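Local coordinates for protein arsenate Reductase (Corynebacterium glutamicum, PDB 3T38) that reduces arsenate to arsenite in a thioredoxin-dependent reaction and has a low molecular weight tyrosine phosphatase fold, at residues 117-122 / 143-148. Sequence-based numbering, arbitrary orientation.
Sequences SLPASE and PKPLTD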
loop_
_atom_site.group_PDB
_atom_site.type_symbol
_atom_site.label_atom_id
_atom_site.label_comp_id
_atom_site.label_asym_id
_atom_site.label_seq_id
_atom_site.Cartn_x
_atom_site.Cartn_y
_atom_site.Cartn_z
ATOM N N SER A 117 -7.762 -5.917 -1.811
ATOM C CA SER A 117 -6.923 -6.224 -0.662
ATOM C C SER A 117 -5.579 -6.822 -1.160
ATOM O O SER A 117 -4.536 -6.643 -0.523
ATOM C CB SER A 117 -7.647 -7.170 0.316
ATOM O OG SER A 117 -7.927 -8.425 -0.274
ATOM N N LEU A 118 -5.622 -7.620 -2.224
ATOM C CA LEU A 118 -4.406 -8.309 -2.673
ATOM C C LEU A 118 -4.345 -8.246 -4.224
ATOM O O LEU A 118 -4.584 -9.250 -4.941
ATOM C CB LEU A 118 -4.426 -9.769 -2.199
ATOM C CG LEU A 118 -4.644 -10.100 -0.716
ATOM C CD1 LEU A 118 -4.871 -11.705 -0.482
ATOM C CD2 LEU A 118 -3.520 -9.549 0.248
ATOM N N PRO A 119 -4.057 -7.058 -4.752
ATOM C CA PRO A 119 -4.165 -6.880 -6.208
ATOM C C PRO A 119 -3.442 -7.920 -7.035
ATOM O O PRO A 119 -2.314 -8.245 -6.772
ATOM C CB PRO A 119 -3.520 -5.505 -6.442
ATOM C CG PRO A 119 -3.730 -4.754 -5.119
ATOM C CD PRO A 119 -3.592 -5.838 -4.042
ATOM N N ALA A 120 -4.065 -8.375 -8.108
ATOM C CA ALA A 120 -3.353 -9.071 -9.158
ATOM C C ALA A 120 -2.500 -8.068 -9.950
ATOM O O ALA A 120 -2.493 -6.859 -9.668
ATOM C CB ALA A 120 -4.344 -9.784 -10.088
ATOM N N SER A 121 -1.790 -8.577 -10.953
ATOM C CA SER A 121 -0.930 -7.737 -11.738
ATOM C C SER A 121 -1.673 -7.082 -12.870
ATOM O O SER A 121 -1.235 -6.044 -13.365
ATOM C CB SER A 121 0.261 -8.523 -12.268
ATOM O OG SER A 121 -0.182 -9.478 -13.173
ATOM N N GLU A 122 -2.808 -7.663 -13.251
ATOM C CA GLU A 122 -3.649 -7.149 -14.337
ATOM C C GLU A 122 -5.100 -7.615 -14.190
ATOM O O GLU A 122 -5.401 -8.582 -13.485
ATOM C CB GLU A 122 -3.118 -7.570 -15.717
ATOM C CG GLU A 122 -1.739 -7.004 -16.127
ATOM C CD GLU A 122 -1.424 -7.296 -17.598
ATOM O OE1 GLU A 122 -2.314 -7.840 -18.292
ATOM O OE2 GLU A 122 -0.296 -7.002 -18.076
ATOM N N PRO A 143 -5.476 -3.177 -11.593
ATOM C CA PRO A 143 -5.711 -3.533 -10.167
ATOM C C PRO A 143 -4.884 -2.659 -9.276
ATOM O O PRO A 143 -3.769 -2.296 -9.652
ATOM C CB PRO A 143 -5.195 -4.974 -10.068
ATOM C CG PRO A 143 -5.055 -5.441 -11.551
ATOM C CD PRO A 143 -4.693 -4.192 -12.296
ATOM N N LYS A 144 -5.393 -2.321 -8.099
ATOM C CA LYS A 144 -4.664 -1.364 -7.223
ATOM C C LYS A 144 -5.064 -1.699 -5.809
ATOM O O LYS A 144 -6.196 -2.133 -5.599
ATOM C CB LYS A 144 -5.033 0.069 -7.557
ATOM C CG LYS A 144 -6.548 0.473 -7.386
ATOM C CD LYS A 144 -6.942 1.729 -8.272
ATOM C CE LYS A 144 -7.384 1.307 -9.727
ATOM N NZ LYS A 144 -8.457 0.239 -9.591
ATOM N N PRO A 145 -4.175 -1.446 -4.831
ATOM C CA PRO A 145 -4.623 -1.751 -3.466
ATOM C C PRO A 145 -5.590 -0.744 -2.896
ATOM O O PRO A 145 -5.512 0.477 -3.175
ATOM C CB PRO A 145 -3.336 -1.668 -2.636
ATOM C CG PRO A 145 -2.477 -0.554 -3.335
ATOM C CD PRO A 145 -2.920 -0.644 -4.867
ATOM N N LEU A 146 -6.444 -1.241 -2.005
ATOM C CA LEU A 146 -7.246 -0.373 -1.151
ATOM C C LEU A 146 -6.411 0.655 -0.390
ATOM O O LEU A 146 -5.405 0.325 0.211
ATOM C CB LEU A 146 -7.998 -1.232 -0.139
ATOM C CG LEU A 146 -9.051 -0.497 0.672
ATOM C CD1 LEU A 146 -10.128 0.205 -0.293
ATOM C CD2 LEU A 146 -9.621 -1.614 1.610
ATOM N N THR A 147 -6.849 1.886 -0.388
ATOM C CA THR A 147 -6.141 2.939 0.366
ATOM C C THR A 147 -7.219 3.736 1.126
ATOM O O THR A 147 -8.396 3.677 0.815
ATOM C CB THR A 147 -5.363 3.880 -0.550
ATOM O OG1 THR A 147 -6.264 4.442 -1.512
ATOM C CG2 THR A 147 -4.142 3.160 -1.287
ATOM N N ASP A 148 -6.810 4.420 2.163
ATOM C CA ASP A 148 -7.737 5.057 3.078
ATOM C C ASP A 148 -8.364 6.270 2.430
ATOM O O ASP A 148 -9.539 6.506 2.626
ATOM C CB ASP A 148 -6.972 5.530 4.345
ATOM C CG ASP A 148 -7.903 5.986 5.455
ATOM O OD1 ASP A 148 -8.621 5.113 6.007
ATOM O OD2 ASP A 148 -7.868 7.183 5.782
#
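Pro119 and Pro143 turn their rings toward each other from two loop segments running in nearly opposite directions, CB meeting CB at 4.0 Å. Beyond this meeting point each ring works against backbone. Pro119 sets CG on the peptide link between Lys144 and Pro145, 3.4 Å from both Lys144 C and Pro145 N, and the same CG lies 4.0 Å from Pro145 CB. Pro143 reaches the other way, into the bend that runs from Ala120 to Glu122: its CB is 3.3 Å from the carbonyl O of Ala120, and its CG is 3.4 Å from Glu122 C. The interface is thus one of van der Waals packing between rigid rings and peptide groups, while some backbone groups are hydrogen-bonded outside the two segments: Ala120 with His90, and Lys144 with Gly116. Lys144 points away from Pro119; its CG lies between the backbone N and C (chi1 61°), and its NZ donates hydrogen bonds to the carbonyl O atoms of Phe142 and Ser114. In this low molecular weight phosphatase fold, the contact joins the loop leaving strand 111-116 to the one following helix 125-133; Thr48 of helix 31-49 lies against Pro119, and Phe62 of helix 55-73 against Pro145.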